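Local structure of thiamine pyrophosphokinase (Candida albicans, 2G9Z) at residues 25-30 against 299-304; 261-266 against 315-320; 292-297 against 322-327. The protein catalyses the transfer of pyrophosphate from ATP to thiamine, making the cofactor thiamine pyrophosphate (EC 2.7.6.2). All blocks are in the same frame, centred on the assembly; numbering follows the deposited sequence.

In the fold
Contacts 2 and 3 lie within the vitamin B1 binding domain, whereas contact 1 brings the N-terminal strand 23-26 to it; contacts 1 and 3 lie closest, their centres about 8 Å apart. Contact 3 is the most buried: two strands of one sheet, 289-294 and 322-327, joined by regular backbone bonds and apolar packing. Contact 1 is more peripheral, a short pairing of 23-26 antiparallel with 298-301 in which charged and amide groups do much of the work. Contact 2 joins loops through one arginine, Arg263, which also reaches Asp29 and Ser30 of contact 1. Contacts 1 and 2 both touch the bound thiamine pyrophosphate analogue, whereas the side chain of Leu296 in contact 3 stays about 7 Å from it.

Contact 1: 25-30 against 299-304; sequences IEQPDS and DMRNWK. With VNP (3-[(4-amino-2-methylpyrimidin-5-yl)methyl]-5-(2-{[hydroxy(phosphonoamino)phosphoryl]oxy}ethyl)-4-methyl-1,3-thiazol-3-I um), chain N.
Ile25 and Asp299 form an antiparallel hydrogen-bonded pair, a single bridge joining the two backbones. Ile25 N donates to Asp299 O at 2.7 Å with an N-H...O angle of 167°, and Asp299 N returns a more bent bond to Ile25 O (3.0 Å, 139°).

A third hydrogen bond comes from side chains. Gln27 NE2 donates a hydrogen bond to Asp299 OD2 at 2.7 Å, using the anti lone pair of that oxygen; the acceptor lies close to the amide plane, while the amide and carboxylate planes stand nearly perpendicular. The bend of Gln27 at chi2 (-78°) turns its amide back toward the aspartate. Asp299 is buried, and its carboxylate is gripped from several directions: OD1 also accepts from Ser293 OG and Leu296 N, and OD2 from Gly295 N.

These bonds belong to a two-stranded antiparallel sheet, 23-26 with 298-301, that ties the N-terminal part of the chain to the thiamine-binding domain. After it, Asn302 and Trp303 both face Leu291 in a G1 beta bulge, where the chain passes into strand 303-305.

Van der Waals packing comes from the Ile25 CD1 methyl, which lies over one face of the Arg301 guanidinium, toward its rim, 3.4 Å from NH1. Arg301 NE donates to Ser293 O, while the salt bridge from Arg301 NH2 to Asp299 OD2 is long.

Ligand contacts come from Met300 and Trp303. Methyl carbon CM2 of the thiamine pyrophosphate analogue sits over one face of the indole, 3.7 Å from Trp303 CZ2, and Met300 CG approaches the same methyl at 3.8 Å.

Contact 2: 261-266 against 315-320; sequences KNRLMF and NRISGE. With VNP (3-[(4-amino-2-methylpyrimidin-5-yl)methyl]-5-(2-{[hydroxy(phosphonoamino)phosphoryl]oxy}ethyl)-4-methyl-1,3-thiazol-3-I um), chain N.
Arg263 lays its guanidinium against the backbone of 317-320, so that one flat group meets three kinds of partner. At its edge, NH1 donates to Ile317 O (3.0 Å, N-H...O angle 156°); the carbonyl oxygen lies in the guanidinium plane and accepts on a lone pair. Over one face lie Ser318 O, the Gly319 carbonyl carbon and Glu320 CA. Ser318 O is 3.1 Å from Arg263 NH1, yet the angle is too poor for a hydrogen bond. On the other terminal nitrogen, NH2 makes a salt bridge to Glu320 OE2 at 3.5 Å, with the guanidinium and carboxylate planes 69° apart. The chain bends at chi3 (-63°), which swings NE and the guanidinium over the Gly319-Glu320 backbone; Arg263 CD itself lies 3.4 Å from Gly319 O. The main polar partner of the group is Asp29 O, to which NH1 also donates, and NH2 bonds to Ser30 OG.

Beside this polar grip, Asn262 CA directs a C-H...O contact at Glu320 O (3.1 Å). The apolar part is smaller: Ile317 CD1 approaches Phe266 CZ obliquely at 4.1 Å.

The two residues ahead of the contact, Asn315 and Arg316, line the ligand pocket. Arg316 NH1 donates almost straight to O3G of the thiamine pyrophosphate analogue, and NH2 to O2G at 2.6 Å, a two-pronged hold on the terminal phosphate. Asn315 lies near the pyrimidine, with ND2 3.5 Å from N1A.

The segment 261-266 belongs to the loop between strands 254-259 and 277-281. Phe266 stacks on Phe50, meets Tyr260 edge-to-face and, like Ile317, packs on Ile335 of strand 331-336; strand 315-316 pairs with 277-281 at the margin of the large mixed sheet.

Contact 3: 292-297 against 322-327; sequences NSYGLK and GFIVEC
Strands 292-294 and 322-327 run antiparallel, their axes 4.6 Å apart at closest approach and their directions 172° apart. Asn292 with Glu326 and Tyr294 with Ile324 are hydrogen-bonded pairs, and Ser293 with Val325 is the non-hydrogen-bonded pair between them. Glu326 N to Asn292 O is the shortest of the four bonds at 2.7 Å and nearly straight (171°). Between the paired bonds, Ser293 CA makes a CA-H...O contact with Ile324 O (3.1 Å), which also accepts from Tyr294 N.

The pairing joins neighbouring strands in the mixed sheet of the vitamin B1 binding domain, where 322-327 stands between 254-259 and 289-294. Beyond Tyr294 the chain leaves the strand at Gly295, whose positive phi and closeness to Phe323 CB suit glycine; Gly295 CA comes within 3.8 Å of that carbon.

Side chains divide between the two faces. On that of Tyr294 and Ile324, Ile324 CG2 meets the edge of the tyrosine ring, 3.7 Å from CD2. Asn292 and Glu326 run side by side on this face, and a water donates to Glu326 OE1 at 2.6 Å while bonding only weakly to Tyr294 OH. Asn292 OD1 turns to Asn302 N instead.

On the other face, that of Ser293 and Val325, Leu296 CD2 makes a CH-pi contact over the Phe323 ring, 4.0 Å from its centroid and 22° off the normal, while Val325 CG2 lies at that ring's edge.

Contact 1: 25-30 against 299-304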
loop_
_atom_site.group_PDB
_atom_site.type_symbol
_atom_site.label_atom_id
_atom_site.label_comp_id
_atom_site.label_asym_id
_atom_site.label_seq_id
_atom_site.Cartn_x
_atom_site.Cartn_y
_atom_site.Cartn_z
ATOM N N ILE A 25 -12.164 -17.842 -15.150
ATOM C CA ILE A 25 -13.477 -18.471 -15.124
ATOM C C ILE A 25 -14.423 -17.793 -14.147
ATOM O O ILE A 25 -14.156 -17.749 -12.948
ATOM C CB ILE A 25 -13.359 -19.953 -14.710
ATOM C CG1 ILE A 25 -12.387 -20.679 -15.641
ATOM C CG2 ILE A 25 -14.735 -20.616 -14.734
ATOM C CD1 ILE A 25 -11.971 -22.043 -15.132
ATOM N N GLU A 26 -15.528 -17.262 -14.656
ATOM C CA GLU A 26 -16.502 -16.629 -13.785
ATOM C C GLU A 26 -17.272 -17.752 -13.101
ATOM O O GLU A 26 -17.961 -18.537 -13.753
ATOM C CB GLU A 26 -17.435 -15.725 -14.593
ATOM C CG GLU A 26 -16.803 -14.385 -14.942
ATOM C CD GLU A 26 -17.630 -13.571 -15.916
ATOM O OE1 GLU A 26 -18.869 -13.719 -15.909
ATOM O OE2 GLU A 26 -17.043 -12.768 -16.676
ATOM N N GLN A 27 -17.130 -17.831 -11.782
ATOM C CA GLN A 27 -17.783 -18.865 -10.994
ATOM C C GLN A 27 -19.060 -18.356 -10.355
ATOM O O GLN A 27 -19.346 -17.162 -10.390
ATOM C CB GLN A 27 -16.836 -19.332 -9.885
ATOM C CG GLN A 27 -15.508 -19.826 -10.391
ATOM C CD GLN A 27 -15.595 -21.227 -10.953
ATOM O OE1 GLN A 27 -16.627 -21.630 -11.488
ATOM N NE2 GLN A 27 -14.508 -21.972 -10.845
ATOM N N PRO A 28 -19.872 -19.267 -9.799
ATOM C CA PRO A 28 -21.103 -18.818 -9.152
ATOM C C PRO A 28 -20.662 -18.195 -7.831
ATOM O O PRO A 28 -19.520 -18.385 -7.409
ATOM C CB PRO A 28 -21.896 -20.116 -8.967
ATOM C CG PRO A 28 -20.848 -21.155 -8.901
ATOM C CD PRO A 28 -19.873 -20.728 -9.960
ATOM N N ASP A 29 -21.551 -17.452 -7.185
ATOM C CA ASP A 29 -21.214 -16.798 -5.928
ATOM C C ASP A 29 -20.854 -17.746 -4.800
ATOM O O ASP A 29 -20.202 -17.353 -3.835
ATOM C CB ASP A 29 -22.361 -15.899 -5.473
ATOM C CG ASP A 29 -22.528 -14.693 -6.357
ATOM O OD1 ASP A 29 -21.519 -14.256 -6.951
ATOM O OD2 ASP A 29 -23.662 -14.177 -6.445
ATOM N N SER A 30 -21.291 -18.992 -4.906
ATOM C CA SER A 30 -20.985 -19.956 -3.870
ATOM C C SER A 30 -20.521 -21.264 -4.473
ATOM O O SER A 30 -21.067 -21.730 -5.465
ATOM C CB SER A 30 -22.205 -20.174 -2.976
ATOM O OG SER A 30 -22.483 -19.006 -2.220
ATOM N N ASP A 299 -11.894 -17.249 -11.045
ATOM C CA ASP A 299 -10.832 -18.234 -10.923
ATOM C C ASP A 299 -9.877 -18.140 -12.088
ATOM O O ASP A 299 -10.283 -17.922 -13.231
ATOM C CB ASP A 299 -11.398 -19.661 -10.829
ATOM C CG ASP A 299 -11.682 -20.083 -9.394
ATOM O OD1 ASP A 299 -10.954 -19.615 -8.483
ATOM O OD2 ASP A 299 -12.616 -20.894 -9.176
ATOM N N MET A 300 -8.601 -18.323 -11.789
ATOM C CA MET A 300 -7.561 -18.243 -12.799
ATOM C C MET A 300 -6.961 -19.612 -13.086
ATOM O O MET A 300 -6.891 -20.475 -12.212
ATOM C CB MET A 300 -6.464 -17.283 -12.319
ATOM C CG MET A 300 -6.920 -15.829 -12.175
ATOM S SD MET A 300 -6.012 -14.885 -10.899
ATOM C CE MET A 300 -6.838 -15.461 -9.431
ATOM N N ARG A 301 -6.544 -19.808 -14.329
ATOM C CA ARG A 301 -5.903 -21.045 -14.735
ATOM C C ARG A 301 -4.729 -20.616 -15.602
ATOM O O ARG A 301 -4.917 -19.938 -16.606
ATOM C CB ARG A 301 -6.875 -21.939 -15.522
ATOM C CG ARG A 301 -8.106 -22.371 -14.711
ATOM C CD ARG A 301 -7.692 -23.016 -13.392
ATOM N NE ARG A 301 -8.730 -22.910 -12.371
ATOM C CZ ARG A 301 -9.886 -23.566 -12.400
ATOM N NH1 ARG A 301 -10.162 -24.394 -13.405
ATOM N NH2 ARG A 301 -10.771 -23.381 -11.429
ATOM N N ASN A 302 -3.520 -20.979 -15.183
ATOM C CA ASN A 302 -2.308 -20.627 -15.918
ATOM C C ASN A 302 -2.284 -19.136 -16.250
ATOM O O ASN A 302 -1.815 -18.729 -17.314
ATOM C CB ASN A 302 -2.231 -21.457 -17.199
ATOM C CG ASN A 302 -2.175 -22.949 -16.915
ATOM O OD1 ASN A 302 -1.255 -23.433 -16.257
ATOM N ND2 ASN A 302 -3.166 -23.682 -17.405
ATOM N N TRP A 303 -2.782 -18.332 -15.314
ATOM C CA TRP A 303 -2.866 -16.885 -15.469
ATOM C C TRP A 303 -1.593 -16.213 -14.953
ATOM O O TRP A 303 -1.285 -16.292 -13.758
ATOM C CB TRP A 303 -4.081 -16.381 -14.690
ATOM C CG TRP A 303 -4.600 -15.054 -15.117
ATOM C CD1 TRP A 303 -5.299 -14.773 -16.255
ATOM C CD2 TRP A 303 -4.512 -13.827 -14.384
ATOM N NE1 TRP A 303 -5.659 -13.447 -16.273
ATOM C CE2 TRP A 303 -5.187 -12.842 -15.137
ATOM C CE3 TRP A 303 -3.931 -13.466 -13.162
ATOM C CZ2 TRP A 303 -5.298 -11.515 -14.707
ATOM C CZ3 TRP A 303 -4.039 -12.147 -12.733
ATOM C CH2 TRP A 303 -4.717 -11.189 -13.505
ATOM N N LYS A 304 -0.868 -15.551 -15.855
ATOM C CA LYS A 304 0.387 -14.874 -15.517
ATOM C C LYS A 304 0.145 -13.478 -14.960
ATOM O O LYS A 304 -0.493 -12.643 -15.603
ATOM C CB LYS A 304 1.282 -14.756 -16.751
ATOM C CG LYS A 304 1.573 -16.067 -17.448
ATOM C CD LYS A 304 2.364 -15.842 -18.721
ATOM C CE LYS A 304 2.510 -17.129 -19.512
ATOM N NZ LYS A 304 3.182 -16.897 -20.823
HETATM O O2G VNP N . -16.274 -3.813 -6.915
HETATM P PG VNP N . -15.168 -3.037 -6.045
HETATM O O3G VNP N . -14.410 -3.982 -5.194
HETATM O O1G VNP N . -15.979 -1.959 -5.165
HETATM N N3B VNP N . -14.198 -2.220 -7.061
HETATM P PB VNP N . -14.944 -1.668 -8.394
HETATM O O2B VNP N . -14.021 -0.752 -9.102
HETATM O O1B VNP N . -16.263 -1.135 -7.990
HETATM O O1 VNP N . -15.185 -2.986 -9.288
HETATM C C7 VNP N . -14.134 -3.824 -9.784
HETATM C C12 VNP N . -14.661 -4.455 -11.073
HETATM C C11 VNP N . -13.780 -5.517 -11.740
HETATM C C10 VNP N . -13.779 -6.905 -11.095
HETATM C CM4 VNP N . -14.990 -7.471 -10.348
HETATM S S1 VNP N . -11.986 -5.205 -11.839
HETATM C C9 VNP N . -11.602 -6.910 -11.762
HETATM N N5 VNP N . -12.627 -7.571 -11.220
HETATM C C7A VNP N . -12.494 -8.940 -10.696
HETATM C C5A VNP N . -11.400 -9.761 -11.384
HETATM C C6A VNP N . -10.364 -10.209 -10.574
HETATM N N1A VNP N . -9.419 -10.999 -11.049
HETATM C C2A VNP N . -9.430 -11.392 -12.330
HETATM C CM2 VNP N . -8.341 -12.339 -12.839
HETATM N N3A VNP N . -10.403 -10.980 -13.153
HETATM C C4A VNP N . -11.384 -10.177 -12.713
HETATM N N4A VNP N . -12.334 -9.794 -13.562
#

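Contact 2: 261-266 against 315-320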
loop_
_atom_site.group_PDB
_atom_site.type_symbol
_atom_site.label_atom_id
_atom_site.label_comp_id
_atom_site.label_asym_id
_atom_site.label_seq_id
_atom_site.Cartn_x
_atom_site.Cartn_y
_atom_site.Cartn_z
ATOM N N LYS A 261 -14.320 -21.566 8.710
ATOM C CA LYS A 261 -15.622 -22.174 9.018
ATOM C C LYS A 261 -16.586 -21.866 7.877
ATOM O O LYS A 261 -17.165 -22.769 7.277
ATOM C CB LYS A 261 -16.171 -21.616 10.334
ATOM C CG LYS A 261 -17.600 -22.017 10.641
ATOM C CD LYS A 261 -18.155 -21.190 11.800
ATOM C CE LYS A 261 -19.612 -21.525 12.071
ATOM N NZ LYS A 261 -19.782 -22.947 12.480
ATOM N N ASN A 262 -16.755 -20.576 7.606
ATOM C CA ASN A 262 -17.587 -20.086 6.510
ATOM C C ASN A 262 -17.192 -18.636 6.280
ATOM O O ASN A 262 -16.366 -18.094 7.014
ATOM C CB ASN A 262 -19.089 -20.191 6.819
ATOM C CG ASN A 262 -19.465 -19.572 8.144
ATOM O OD1 ASN A 262 -19.089 -18.444 8.449
ATOM N ND2 ASN A 262 -20.230 -20.310 8.937
ATOM N N ARG A 263 -17.767 -18.014 5.261
ATOM C CA ARG A 263 -17.440 -16.629 4.947
ATOM C C ARG A 263 -18.100 -15.627 5.892
ATOM O O ARG A 263 -17.671 -14.475 5.984
ATOM C CB ARG A 263 -17.823 -16.331 3.497
ATOM C CG ARG A 263 -16.997 -17.124 2.500
ATOM C CD ARG A 263 -17.569 -17.026 1.104
ATOM N NE ARG A 263 -18.910 -17.603 1.038
ATOM C CZ ARG A 263 -19.628 -17.686 -0.076
ATOM N NH1 ARG A 263 -19.128 -17.229 -1.217
ATOM N NH2 ARG A 263 -20.845 -18.213 -0.047
ATOM N N LEU A 264 -19.135 -16.069 6.598
ATOM C CA LEU A 264 -19.833 -15.204 7.543
ATOM C C LEU A 264 -18.904 -14.796 8.677
ATOM O O LEU A 264 -19.145 -13.808 9.370
ATOM C CB LEU A 264 -21.058 -15.922 8.113
ATOM C CG LEU A 264 -22.166 -16.169 7.090
ATOM C CD1 LEU A 264 -23.246 -17.059 7.690
ATOM C CD2 LEU A 264 -22.736 -14.826 6.648
ATOM N N MET A 265 -17.837 -15.561 8.858
ATOM C CA MET A 265 -16.867 -15.275 9.906
ATOM C C MET A 265 -16.176 -13.930 9.699
ATOM O O MET A 265 -15.918 -13.208 10.662
ATOM C CB MET A 265 -15.798 -16.361 9.946
ATOM C CG MET A 265 -16.323 -17.763 10.076
ATOM S SD MET A 265 -14.976 -18.903 9.770
ATOM C CE MET A 265 -14.347 -19.115 11.415
ATOM N N PHE A 266 -15.871 -13.594 8.447
ATOM C CA PHE A 266 -15.178 -12.337 8.155
ATOM C C PHE A 266 -15.899 -11.411 7.190
ATOM O O PHE A 266 -15.416 -10.312 6.896
ATOM C CB PHE A 266 -13.771 -12.619 7.612
ATOM C CG PHE A 266 -13.753 -13.479 6.374
ATOM C CD1 PHE A 266 -13.841 -14.865 6.471
ATOM C CD2 PHE A 266 -13.651 -12.901 5.113
ATOM C CE1 PHE A 266 -13.827 -15.668 5.329
ATOM C CE2 PHE A 266 -13.636 -13.692 3.963
ATOM C CZ PHE A 266 -13.724 -15.082 4.073
ATOM N N ASN A 315 -11.193 -9.327 -6.823
ATOM C CA ASN A 315 -11.638 -10.700 -7.052
ATOM C C ASN A 315 -12.539 -10.939 -5.844
ATOM O O ASN A 315 -12.577 -10.099 -4.942
ATOM C CB ASN A 315 -10.463 -11.689 -7.028
ATOM C CG ASN A 315 -10.734 -12.941 -7.869
ATOM O OD1 ASN A 315 -11.864 -13.426 -7.924
ATOM N ND2 ASN A 315 -9.695 -13.468 -8.517
ATOM N N ARG A 316 -13.263 -12.056 -5.814
ATOM C CA ARG A 316 -14.141 -12.357 -4.684
ATOM C C ARG A 316 -13.981 -13.824 -4.293
ATOM O O ARG A 316 -13.499 -14.641 -5.078
ATOM C CB ARG A 316 -15.621 -12.117 -5.022
ATOM C CG ARG A 316 -15.927 -10.962 -5.952
ATOM C CD ARG A 316 -15.798 -9.590 -5.309
ATOM N NE ARG A 316 -16.202 -8.565 -6.272
ATOM C CZ ARG A 316 -15.827 -7.288 -6.230
ATOM N NH1 ARG A 316 -15.032 -6.854 -5.267
ATOM N NH2 ARG A 316 -16.230 -6.448 -7.176
ATOM N N ILE A 317 -14.410 -14.154 -3.083
ATOM C CA ILE A 317 -14.301 -15.518 -2.590
ATOM C C ILE A 317 -15.624 -16.272 -2.718
ATOM O O ILE A 317 -16.615 -15.922 -2.082
ATOM C CB ILE A 317 -13.834 -15.525 -1.115
ATOM C CG1 ILE A 317 -12.448 -14.867 -1.012
ATOM C CG2 ILE A 317 -13.795 -16.954 -0.585
ATOM C CD1 ILE A 317 -11.885 -14.810 0.392
ATOM N N SER A 318 -15.630 -17.300 -3.563
ATOM C CA SER A 318 -16.821 -18.116 -3.775
ATOM C C SER A 318 -16.847 -19.334 -2.849
ATOM O O SER A 318 -17.918 -19.802 -2.459
ATOM C CB SER A 318 -16.893 -18.582 -5.236
ATOM O OG SER A 318 -17.092 -17.486 -6.112
ATOM N N GLY A 319 -15.669 -19.850 -2.506
ATOM C CA GLY A 319 -15.602 -21.009 -1.627
ATOM C C GLY A 319 -16.231 -20.725 -0.277
ATOM O O GLY A 319 -15.799 -19.823 0.439
ATOM N N GLU A 320 -17.248 -21.499 0.089
ATOM C CA GLU A 320 -17.929 -21.278 1.358
ATOM C C GLU A 320 -17.098 -21.658 2.574
ATOM O O GLU A 320 -17.233 -21.052 3.636
ATOM C CB GLU A 320 -19.244 -22.062 1.403
ATOM C CG GLU A 320 -20.197 -21.761 0.262
ATOM C CD GLU A 320 -21.617 -22.166 0.592
ATOM O OE1 GLU A 320 -21.830 -23.346 0.953
ATOM O OE2 GLU A 320 -22.514 -21.300 0.489
HETATM O O2G VNP N . -16.274 -3.813 -6.915
HETATM P PG VNP N . -15.168 -3.037 -6.045
HETATM O O3G VNP N . -14.410 -3.982 -5.194
HETATM O O1G VNP N . -15.979 -1.959 -5.165
HETATM N N3B VNP N . -14.198 -2.220 -7.061
HETATM P PB VNP N . -14.944 -1.668 -8.394
HETATM O O2B VNP N . -14.021 -0.752 -9.102
HETATM O O1B VNP N . -16.263 -1.135 -7.990
HETATM O O1 VNP N . -15.185 -2.986 -9.288
HETATM C C7 VNP N . -14.134 -3.824 -9.784
HETATM C C12 VNP N . -14.661 -4.455 -11.073
HETATM C C11 VNP N . -13.780 -5.517 -11.740
HETATM C C10 VNP N . -13.779 -6.905 -11.095
HETATM C CM4 VNP N . -14.990 -7.471 -10.348
HETATM S S1 VNP N . -11.986 -5.205 -11.839
HETATM C C9 VNP N . -11.602 -6.910 -11.762
HETATM N N5 VNP N . -12.627 -7.571 -11.220
HETATM C C7A VNP N . -12.494 -8.940 -10.696
HETATM C C5A VNP N . -11.400 -9.761 -11.384
HETATM C C6A VNP N . -10.364 -10.209 -10.574
HETATM N N1A VNP N . -9.419 -10.999 -11.049
HETATM C C2A VNP N . -9.430 -11.392 -12.330
HETATM C CM2 VNP N . -8.341 -12.339 -12.839
HETATM N N3A VNP N . -10.403 -10.980 -13.153
HETATM C C4A VNP N . -11.384 -10.177 -12.713
HETATM N N4A VNP N . -12.334 -9.794 -13.562
#

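Contact 3: 292-297 against 322-327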
loop_
_atom_site.group_PDB
_atom_site.type_symbol
_atom_site.label_atom_id
_atom_site.label_comp_id
_atom_site.label_asym_id
_atom_site.label_seq_id
_atom_site.Cartn_x
_atom_site.Cartn_y
_atom_site.Cartn_z
ATOM N N ASN A 292 -3.254 -20.448 -10.494
ATOM C CA ASN A 292 -4.343 -21.379 -10.747
ATOM C C ASN A 292 -5.170 -21.329 -9.479
ATOM O O ASN A 292 -4.676 -21.657 -8.408
ATOM C CB ASN A 292 -3.837 -22.806 -10.966
ATOM C CG ASN A 292 -3.260 -23.013 -12.346
ATOM O OD1 ASN A 292 -3.914 -22.740 -13.354
ATOM N ND2 ASN A 292 -2.030 -23.510 -12.404
ATOM N N SER A 293 -6.419 -20.892 -9.585
ATOM C CA SER A 293 -7.263 -20.818 -8.402
ATOM C C SER A 293 -8.526 -21.645 -8.555
ATOM O O SER A 293 -9.003 -21.869 -9.666
ATOM C CB SER A 293 -7.640 -19.366 -8.092
ATOM O OG SER A 293 -8.430 -18.797 -9.118
ATOM N N TYR A 294 -9.045 -22.111 -7.426
ATOM C CA TYR A 294 -10.275 -22.896 -7.390
ATOM C C TYR A 294 -11.060 -22.364 -6.197
ATOM O O TYR A 294 -10.651 -22.552 -5.052
ATOM C CB TYR A 294 -9.949 -24.379 -7.190
ATOM C CG TYR A 294 -8.914 -24.895 -8.160
ATOM C CD1 TYR A 294 -9.283 -25.400 -9.412
ATOM C CD2 TYR A 294 -7.556 -24.819 -7.854
ATOM C CE1 TYR A 294 -8.317 -25.812 -10.335
ATOM C CE2 TYR A 294 -6.590 -25.224 -8.765
ATOM C CZ TYR A 294 -6.974 -25.718 -10.001
ATOM O OH TYR A 294 -6.004 -26.104 -10.898
ATOM N N GLY A 295 -12.168 -21.682 -6.459
ATOM C CA GLY A 295 -12.954 -21.142 -5.364
ATOM C C GLY A 295 -13.099 -19.629 -5.363
ATOM O O GLY A 295 -13.827 -19.079 -4.544
ATOM N N LEU A 296 -12.400 -18.943 -6.257
ATOM C CA LEU A 296 -12.532 -17.493 -6.335
ATOM C C LEU A 296 -13.606 -17.183 -7.378
ATOM O O LEU A 296 -13.841 -17.988 -8.281
ATOM C CB LEU A 296 -11.202 -16.847 -6.734
ATOM C CG LEU A 296 -10.051 -17.132 -5.765
ATOM C CD1 LEU A 296 -8.806 -16.370 -6.210
ATOM C CD2 LEU A 296 -10.454 -16.725 -4.346
ATOM N N LYS A 297 -14.258 -16.031 -7.241
ATOM C CA LYS A 297 -15.306 -15.617 -8.171
ATOM C C LYS A 297 -14.755 -15.590 -9.594
ATOM O O LYS A 297 -15.419 -16.013 -10.538
ATOM C CB LYS A 297 -15.833 -14.234 -7.780
ATOM C CG LYS A 297 -16.959 -13.693 -8.665
ATOM C CD LYS A 297 -18.241 -14.489 -8.521
ATOM C CE LYS A 297 -19.340 -13.921 -9.420
ATOM N NZ LYS A 297 -20.585 -14.738 -9.339
ATOM N N GLY A 322 -13.608 -22.610 1.991
ATOM C CA GLY A 322 -12.216 -22.477 1.617
ATOM C C GLY A 322 -12.032 -22.423 0.121
ATOM O O GLY A 322 -12.979 -22.615 -0.635
ATOM N N PHE A 323 -10.807 -22.139 -0.306
ATOM C CA PHE A 323 -10.487 -22.077 -1.723
ATOM C C PHE A 323 -9.029 -22.463 -1.920
ATOM O O PHE A 323 -8.256 -22.535 -0.962
ATOM C CB PHE A 323 -10.740 -20.673 -2.286
ATOM C CG PHE A 323 -9.922 -19.585 -1.633
ATOM C CD1 PHE A 323 -10.376 -18.946 -0.478
ATOM C CD2 PHE A 323 -8.699 -19.190 -2.185
ATOM C CE1 PHE A 323 -9.625 -17.922 0.125
ATOM C CE2 PHE A 323 -7.940 -18.172 -1.598
ATOM C CZ PHE A 323 -8.403 -17.535 -0.439
ATOM N N ILE A 324 -8.650 -22.705 -3.165
ATOM C CA ILE A 324 -7.285 -23.093 -3.457
ATOM C C ILE A 324 -6.580 -22.173 -4.443
ATOM O O ILE A 324 -7.156 -21.756 -5.445
ATOM C CB ILE A 324 -7.241 -24.517 -4.035
ATOM C CG1 ILE A 324 -7.691 -25.522 -2.970
ATOM C CG2 ILE A 324 -5.836 -24.833 -4.558
ATOM C CD1 ILE A 324 -7.870 -26.927 -3.498
ATOM N N VAL A 325 -5.329 -21.846 -4.144
ATOM C CA VAL A 325 -4.542 -21.045 -5.069
ATOM C C VAL A 325 -3.184 -21.698 -5.218
ATOM O O VAL A 325 -2.499 -21.976 -4.228
ATOM C CB VAL A 325 -4.320 -19.593 -4.598
ATOM C CG1 VAL A 325 -3.423 -18.860 -5.607
ATOM C CG2 VAL A 325 -5.654 -18.875 -4.463
ATOM N N GLU A 326 -2.813 -21.977 -6.459
ATOM C CA GLU A 326 -1.509 -22.551 -6.736
ATOM C C GLU A 326 -0.733 -21.414 -7.386
ATOM O O GLU A 326 -1.264 -20.710 -8.239
ATOM C CB GLU A 326 -1.626 -23.734 -7.692
ATOM C CG GLU A 326 -0.286 -24.317 -8.102
ATOM C CD GLU A 326 -0.430 -25.628 -8.847
ATOM O OE1 GLU A 326 -1.330 -25.725 -9.708
ATOM O OE2 GLU A 326 0.360 -26.556 -8.578
ATOM N N CYS A 327 0.513 -21.219 -6.976
ATOM C CA CYS A 327 1.311 -20.134 -7.535
ATOM C C CYS A 327 2.736 -20.584 -7.823
ATOM O O CYS A 327 3.310 -21.354 -7.061
ATOM C CB CYS A 327 1.322 -18.954 -6.565
ATOM S SG CYS A 327 1.981 -19.346 -4.927
HETATM O O HOH W 1 -3.539 -26.441 -8.562
#